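Local coordinates for protein OS-9 homolog (Saccharomyces cerevisiae, PDB 2YMA) that recruits misfolded glycoproteins of the endoplasmic reticulum lumen, as a lectin of the HRD1 ubiquitin ligase complex, for degradation, and forms homodimers through the domain described here, at residues 102-107 and 112-117; 37-42 and 56-61; 64-69 and 77-82. All coordinates share one frame; numbering follows the deposited sequence.

Contact 1 of 3, residues 102-107 and 112-117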
# COMPACT_ATOMS: atom_id res chain seq x y z
N LEU A 102 7.95 2.79 -4.32
CA LEU A 102 8.23 3.45 -3.06
C LEU A 102 7.00 3.35 -2.17
O LEU A 102 5.89 3.70 -2.57
CB LEU A 102 8.61 4.92 -3.30
CG LEU A 102 9.25 5.79 -2.21
CD1 LEU A 102 8.25 6.71 -1.62
CD2 LEU A 102 9.93 4.99 -1.11
N SER A 103 7.20 2.85 -0.96
CA SER A 103 6.16 2.84 0.04
C SER A 103 6.50 3.88 1.10
O SER A 103 7.57 3.81 1.71
CB SER A 103 6.06 1.45 0.68
OG SER A 103 5.17 1.44 1.78
N LEU A 104 5.59 4.82 1.32
CA LEU A 104 5.77 5.87 2.33
C LEU A 104 4.71 5.72 3.41
O LEU A 104 3.51 5.84 3.14
CB LEU A 104 5.66 7.26 1.70
CG LEU A 104 5.55 8.40 2.72
CD1 LEU A 104 6.78 8.44 3.65
CD2 LEU A 104 5.34 9.74 2.03
N ASN A 105 5.16 5.46 4.63
CA ASN A 105 4.23 5.19 5.72
C ASN A 105 4.37 6.26 6.76
O ASN A 105 5.26 6.23 7.61
CB ASN A 105 4.48 3.79 6.32
CG ASN A 105 3.46 3.43 7.42
OD1 ASN A 105 2.44 4.11 7.61
ND2 ASN A 105 3.73 2.34 8.13
N ILE A 106 3.48 7.24 6.69
CA ILE A 106 3.53 8.33 7.62
C ILE A 106 2.78 7.93 8.88
O ILE A 106 1.60 7.58 8.84
CB ILE A 106 2.98 9.59 7.01
CG1 ILE A 106 3.83 9.96 5.80
CG2 ILE A 106 2.94 10.70 8.05
CD1 ILE A 106 3.38 11.21 5.09
N LEU A 107 3.49 7.98 10.00
CA LEU A 107 2.98 7.44 11.25
C LEU A 107 2.36 8.53 12.10
O LEU A 107 1.34 8.32 12.75
CB LEU A 107 4.11 6.74 11.98
CG LEU A 107 4.76 5.68 11.08
CD1 LEU A 107 6.16 5.35 11.53
CD2 LEU A 107 3.89 4.43 11.02
N ALA A 112 8.21 8.99 9.54
CA ALA A 112 7.73 8.15 8.46
C ALA A 112 8.68 6.97 8.26
O ALA A 112 9.84 7.02 8.65
CB ALA A 112 7.61 8.96 7.16
N GLU A 113 8.16 5.90 7.66
CA GLU A 113 8.99 4.79 7.22
C GLU A 113 8.92 4.71 5.71
O GLU A 113 7.83 4.76 5.15
CB GLU A 113 8.48 3.48 7.81
CG GLU A 113 8.66 3.35 9.31
CD GLU A 113 10.08 2.96 9.69
OE1 GLU A 113 10.72 2.18 8.95
OE2 GLU A 113 10.55 3.42 10.75
N ILE A 114 10.06 4.61 5.03
CA ILE A 114 10.05 4.37 3.59
C ILE A 114 10.62 2.99 3.27
O ILE A 114 11.51 2.49 3.97
CB ILE A 114 10.73 5.49 2.77
CG1 ILE A 114 12.22 5.59 3.08
CG2 ILE A 114 10.01 6.83 2.99
CD1 ILE A 114 12.87 6.86 2.51
N PHE A 115 10.08 2.36 2.24
CA PHE A 115 10.45 1.01 1.90
C PHE A 115 10.45 0.94 0.38
O PHE A 115 9.56 1.49 -0.27
CB PHE A 115 9.42 0.02 2.48
CG PHE A 115 9.73 -1.45 2.19
CD1 PHE A 115 9.23 -2.07 1.05
CD2 PHE A 115 10.46 -2.21 3.10
CE1 PHE A 115 9.49 -3.42 0.79
CE2 PHE A 115 10.72 -3.57 2.86
CZ PHE A 115 10.24 -4.18 1.70
N PHE A 116 11.48 0.31 -0.17
CA PHE A 116 11.55 0.09 -1.60
C PHE A 116 11.14 -1.34 -1.90
O PHE A 116 11.73 -2.28 -1.38
CB PHE A 116 12.96 0.37 -2.11
CG PHE A 116 13.41 1.78 -1.90
CD1 PHE A 116 12.82 2.82 -2.59
CD2 PHE A 116 14.45 2.07 -1.02
CE1 PHE A 116 13.26 4.13 -2.41
CE2 PHE A 116 14.89 3.38 -0.83
CZ PHE A 116 14.29 4.41 -1.52
N ASN A 117 10.12 -1.49 -2.73
CA ASN A 117 9.59 -2.80 -3.04
C ASN A 117 9.67 -3.06 -4.54
O ASN A 117 8.81 -2.61 -5.32
CB ASN A 117 8.14 -2.92 -2.54
CG ASN A 117 7.63 -4.36 -2.55
OD1 ASN A 117 8.01 -5.17 -3.41
ND2 ASN A 117 6.76 -4.68 -1.60

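Contact 2 of 3, residues 37-42 and 56-61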
# COMPACT_ATOMS: atom_id res chain seq x y z
N LEU A 37 7.48 9.07 -9.28
CA LEU A 37 8.76 9.67 -8.94
C LEU A 37 9.82 9.29 -9.97
O LEU A 37 9.84 8.15 -10.46
CB LEU A 37 9.24 9.22 -7.55
CG LEU A 37 8.37 9.62 -6.36
CD1 LEU A 37 8.84 8.94 -5.09
CD2 LEU A 37 8.25 11.14 -6.21
N MET A 38 10.70 10.22 -10.30
CA MET A 38 11.75 9.95 -11.28
C MET A 38 13.15 10.22 -10.76
O MET A 38 13.47 11.33 -10.31
CB MET A 38 11.53 10.75 -12.56
CG MET A 38 12.61 10.47 -13.59
SD MET A 38 12.41 11.46 -15.08
CE MET A 38 12.66 13.12 -14.44
N VAL A 39 13.99 9.19 -10.84
CA VAL A 39 15.37 9.30 -10.38
C VAL A 39 16.26 9.62 -11.56
O VAL A 39 16.20 8.96 -12.59
CB VAL A 39 15.83 8.00 -9.70
CG1 VAL A 39 17.29 8.10 -9.27
CG2 VAL A 39 14.95 7.71 -8.49
N THR A 40 17.08 10.67 -11.41
CA THR A 40 18.00 11.08 -12.47
C THR A 40 19.45 10.92 -12.01
O THR A 40 20.38 11.06 -12.80
CB THR A 40 17.75 12.54 -12.91
OG1 THR A 40 17.98 13.42 -11.80
CG2 THR A 40 16.30 12.72 -13.36
N ASP A 41 19.62 10.60 -10.74
CA ASP A 41 20.94 10.44 -10.12
C ASP A 41 21.61 9.14 -10.56
O ASP A 41 21.05 8.06 -10.38
CB ASP A 41 20.77 10.46 -8.59
CG ASP A 41 22.08 10.58 -7.84
OD1 ASP A 41 23.15 10.31 -8.44
OD2 ASP A 41 22.02 10.93 -6.64
N ASN A 42 22.82 9.24 -11.11
CA ASN A 42 23.58 8.06 -11.54
C ASN A 42 24.05 7.17 -10.40
O ASN A 42 24.38 6.00 -10.60
CB ASN A 42 24.77 8.46 -12.41
CG ASN A 42 24.45 8.41 -13.88
OD1 ASN A 42 23.54 7.69 -14.31
ND2 ASN A 42 25.20 9.16 -14.68
N GLN A 56 18.56 8.04 2.46
CA GLN A 56 18.86 9.39 2.92
C GLN A 56 18.45 10.45 1.88
O GLN A 56 17.91 11.50 2.24
CB GLN A 56 20.33 9.52 3.32
CG GLN A 56 20.54 10.38 4.57
CD GLN A 56 20.38 9.59 5.85
OE1 GLN A 56 20.44 8.36 5.84
NE2 GLN A 56 20.18 10.28 6.96
N LYS A 57 18.66 10.15 0.60
CA LYS A 57 18.24 11.06 -0.45
C LYS A 57 16.72 11.11 -0.59
O LYS A 57 16.14 12.18 -0.71
CB LYS A 57 18.89 10.66 -1.78
CG LYS A 57 20.38 10.87 -1.79
CD LYS A 57 21.01 10.38 -3.08
CE LYS A 57 22.49 10.75 -3.16
NZ LYS A 57 23.16 10.01 -4.28
N PHE A 58 16.09 9.94 -0.56
CA PHE A 58 14.64 9.89 -0.67
C PHE A 58 13.97 10.52 0.54
O PHE A 58 12.95 11.20 0.40
CB PHE A 58 14.17 8.45 -0.89
CG PHE A 58 14.05 8.08 -2.34
CD1 PHE A 58 15.15 7.65 -3.06
CD2 PHE A 58 12.84 8.21 -3.00
CE1 PHE A 58 15.04 7.32 -4.40
CE2 PHE A 58 12.72 7.90 -4.34
CZ PHE A 58 13.83 7.45 -5.04
N GLY A 59 14.56 10.34 1.72
CA GLY A 59 14.07 11.05 2.89
C GLY A 59 13.96 12.54 2.63
O GLY A 59 12.93 13.15 2.93
N ASN A 60 15.00 13.14 2.06
CA ASN A 60 15.01 14.57 1.77
C ASN A 60 13.96 14.96 0.74
O ASN A 60 13.26 15.97 0.90
CB ASN A 60 16.39 15.03 1.26
CG ASN A 60 17.49 14.83 2.27
OD1 ASN A 60 17.25 14.86 3.48
ND2 ASN A 60 18.71 14.61 1.78
N ALA A 61 13.87 14.17 -0.32
CA ALA A 61 12.90 14.44 -1.38
C ALA A 61 11.46 14.38 -0.85
O ALA A 61 10.60 15.20 -1.25
CB ALA A 61 13.09 13.48 -2.54

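Contact 3 of 3, residues 64-69 and 77-82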
# COMPACT_ATOMS: atom_id res chain seq x y z
N LYS A 64 10.60 17.43 1.15
CA LYS A 64 10.36 18.54 0.23
C LYS A 64 8.97 18.42 -0.40
O LYS A 64 8.22 19.40 -0.48
CB LYS A 64 11.45 18.60 -0.87
CG LYS A 64 11.29 19.77 -1.83
CD LYS A 64 12.42 20.78 -1.67
CE LYS A 64 12.76 21.41 -3.02
NZ LYS A 64 14.00 22.23 -2.98
N MET A 65 8.65 17.22 -0.85
CA MET A 65 7.34 16.93 -1.42
C MET A 65 6.24 17.37 -0.46
O MET A 65 5.27 18.02 -0.86
CB MET A 65 7.21 15.43 -1.70
CG MET A 65 5.88 15.01 -2.29
SD MET A 65 5.81 13.20 -2.49
CE MET A 65 5.56 12.70 -0.79
N LEU A 66 6.41 17.02 0.81
CA LEU A 66 5.47 17.40 1.86
C LEU A 66 5.40 18.91 2.12
O LEU A 66 4.30 19.47 2.26
CB LEU A 66 5.76 16.64 3.15
CG LEU A 66 5.48 15.14 3.01
CD1 LEU A 66 5.99 14.35 4.21
CD2 LEU A 66 4.00 14.92 2.80
N SER A 67 6.56 19.56 2.17
CA SER A 67 6.66 21.02 2.33
C SER A 67 5.92 21.74 1.23
O SER A 67 5.26 22.76 1.46
CB SER A 67 8.12 21.46 2.30
OG SER A 67 8.84 20.85 3.36
N LEU A 68 6.04 21.20 0.02
CA LEU A 68 5.39 21.78 -1.14
C LEU A 68 3.87 21.55 -1.13
O LEU A 68 3.14 22.18 -1.90
CB LEU A 68 6.03 21.24 -2.43
CG LEU A 68 7.46 21.75 -2.67
CD1 LEU A 68 8.02 21.25 -3.99
CD2 LEU A 68 7.48 23.26 -2.63
N ARG A 69 3.41 20.67 -0.25
CA ARG A 69 1.99 20.30 -0.19
C ARG A 69 1.47 19.74 -1.52
O ARG A 69 0.35 20.03 -1.93
CB ARG A 69 1.13 21.49 0.25
CG ARG A 69 1.20 21.82 1.74
CD ARG A 69 0.60 23.20 2.02
NE ARG A 69 1.62 24.25 2.12
CZ ARG A 69 1.45 25.50 1.69
NH1 ARG A 69 0.31 25.86 1.12
NH2 ARG A 69 2.43 26.38 1.82
N HIS A 77 -8.69 16.70 0.34
CA HIS A 77 -7.98 17.49 1.34
C HIS A 77 -6.47 17.32 1.24
O HIS A 77 -5.98 16.19 1.14
CB HIS A 77 -8.44 17.13 2.75
CG HIS A 77 -9.73 17.79 3.15
ND1 HIS A 77 -10.07 19.06 2.76
CD2 HIS A 77 -10.77 17.34 3.89
CE1 HIS A 77 -11.25 19.37 3.24
NE2 HIS A 77 -11.70 18.34 3.94
N ILE A 78 -5.74 18.43 1.29
CA ILE A 78 -4.28 18.43 1.31
C ILE A 78 -3.76 17.66 2.53
O ILE A 78 -4.26 17.83 3.65
CB ILE A 78 -3.71 19.88 1.30
CG1 ILE A 78 -3.93 20.52 -0.06
CG2 ILE A 78 -2.22 19.89 1.59
CD1 ILE A 78 -3.07 19.89 -1.14
N LEU A 79 -2.77 16.81 2.30
CA LEU A 79 -2.10 16.08 3.37
C LEU A 79 -1.44 17.05 4.34
O LEU A 79 -0.43 17.68 4.00
CB LEU A 79 -1.06 15.12 2.78
CG LEU A 79 -0.52 14.03 3.71
CD1 LEU A 79 -1.66 13.25 4.28
CD2 LEU A 79 0.40 13.11 2.94
N GLN A 80 -2.00 17.16 5.53
CA GLN A 80 -1.49 18.08 6.54
C GLN A 80 -0.85 17.33 7.70
O GLN A 80 -1.25 16.21 8.00
CB GLN A 80 -2.63 18.95 7.07
N PRO A 81 0.16 17.94 8.34
CA PRO A 81 0.78 17.36 9.54
C PRO A 81 -0.27 16.91 10.53
O PRO A 81 -1.31 17.56 10.66
CB PRO A 81 1.57 18.54 10.10
CG PRO A 81 1.99 19.29 8.89
CD PRO A 81 0.84 19.18 7.92
N GLY A 82 -0.01 15.81 11.23
CA GLY A 82 -1.01 15.21 12.11
C GLY A 82 -1.69 14.04 11.43
O GLY A 82 -2.14 13.10 12.09

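Contact 1 of 3, residues 102-107 and 112-117
Ser103 and Phe115 trade two backbone hydrogen bonds, Ser103 N to Phe115 O at 2.8 Å and Phe115 N to Ser103 O at 2.9 Å. Asn105 and Glu113 repeat the exchange two residues on, the bond from Asn105 N to Glu113 O measuring 2.8 Å. Between these hydrogen-bonded pairs, Ile114 CA brings its hydrogen to Ser103 O, a CA-H...O contact of 3.2 Å. The axes of the two strands run at 167° to each other, nearly antiparallel, and the two strands make up a beta hairpin within the Yos9 dimerization domain.

Apolar contacts gather on the face carrying Leu102, Leu104, Ile106, Ala112, Ile114 and Phe116. Leu104 CD1 touches two partners, Ala112 CB at 3.6 Å and Ile114 CG2 at 3.7 Å. Leu102 has CG anti to its backbone N (chi1 -167°), and CD2 reaches back to Phe116 CE1 at 3.7 Å, slanting against the ring. Helix 52-67 packs on this face, with Tyr55 and Phe58 against Ile114 and Tyr55 also against Phe116.

On the other face Ser103 CB and Phe115 CB sit 4.1 Å apart, while the side chains lead on to the second subunit. Asn105 hydrogen-bonds Asn105 of the second subunit, Glu113 forms a salt bridge to Lys133 of the second subunit, and the Phe115 ring meets Tyr132 of that chain.

Contact 2 of 3, residues 37-42 and 56-61
Phe58 comes off the helix segment 56-61 and pushes the far rim of its ring toward the strand, where Val39 and Leu37 receive it. Both aliphatic side chains meet the ring at its edge, near its plane. Val39 approaches crosswise, at about a right angle, and CG2 does the touching: it lies 3.6 Å from Phe58 CZ, with Phe58 CE1 a little further off. That methyl stands anti to the carbonyl carbon of Val39, on the helix side, while CG1 takes the position anti to the backbone N (chi1 178°). Leu37 instead slides past Phe58 in the opposite direction, and its CD1 comes within 4.1 Å of Phe58 CE2, a looser touch. The rim thus meets two residues that alternate along the strand; Met38, between them, turns its side chain the other way. Phe116 meets the same ring edge-to-face, and Ile23 of the neighbouring strand 23-28 also packs on it, so the ring belongs to the core between helix and sheet.

Beyond the strand end the contact turns polar. Lys57 runs out fully extended past CG and crosses Asp41 at about a right angle, its NZ landing 2.8 Å from Asp41 OD2. The ammonium comes to the syn side of that oxygen but 31° out of the carboxylate plane. Asp41 OD1 accepts the backbone N-H of Ala43, so the two oxygens have separate tasks. Being bonded at both oxygens, the carboxylate should be restrained in rotation, and a lysine so close would be expected to favour the charged form of Asp41: a salt bridge at the margin of a hydrophobic joint, tying the loop after the strand to the helix.

Contact 3 of 3, residues 64-69 and 77-82
Leu66 and Leu79 meet through single methyls, CD2 to CD2 at 4.0 Å, their side chains crossing at a slant. This is the more enclosed part of the contact. Leu66 CG lies anti to its carbonyl carbon, whereas Leu79 CG is anti to its backbone N (chi1 -165°), and these choices bring the two branches together from the helix and from the loop. Leu79 is further packed by Val71 and Leu73 of the intervening loop and by Ile106 of strand 98-106, so the end of its side chain lies in a small apolar cluster. Met65, the neighbour of Leu66 on the helix, packs on Val71 and Leu104 and brings the cluster to the sheet.

The other half faces solvent. Ile78 lies across the aliphatic base of Arg69: its CG2 is 3.9 Å from Arg69 CG and equally far from Arg69 CB, while Ile78 CD1 rests 3.5 Å from Arg69 O. Only the first carbons of the arginine serve as a packing surface; the chain bends at chi3 and its guanidinium leads away from the loop. Both residues are exposed, and the contact between the two segments rests on these van der Waals touches. Ser72 also packs on Ile78.

The backbone turns at Arg69. It is the first residue to leave the helical conformation, with a positive phi of 58°, and its N donates to Leu66 O at 2.9 Å. With two bonds returning to the last turn, this is a Schellman motif, which closes helix 52-67 and sends the chain into the loop that leads to strand 84-92.

In the fold
Helix 52-67 is common to the three: its middle supplies one side of contact 2, its C-terminal end one side of contact 3, and it packs on the apolar face of the hairpin in contact 1. The centres of contacts 1 and 2 lie about 14 Å apart, joined where Phe116 CZ comes 3.7 Å from Phe58 CD1. Contact 3, about 15 Å from contact 1 centre to centre, reaches it through Ile106 CD1, 4.1 Å from Leu79 CD2. Contacts 2 and 3, about 18 Å apart by their centres, are linked along the helix itself. Contact 1 alone of the three touches the second subunit, placing the hairpin's outer face in the homodimer interface.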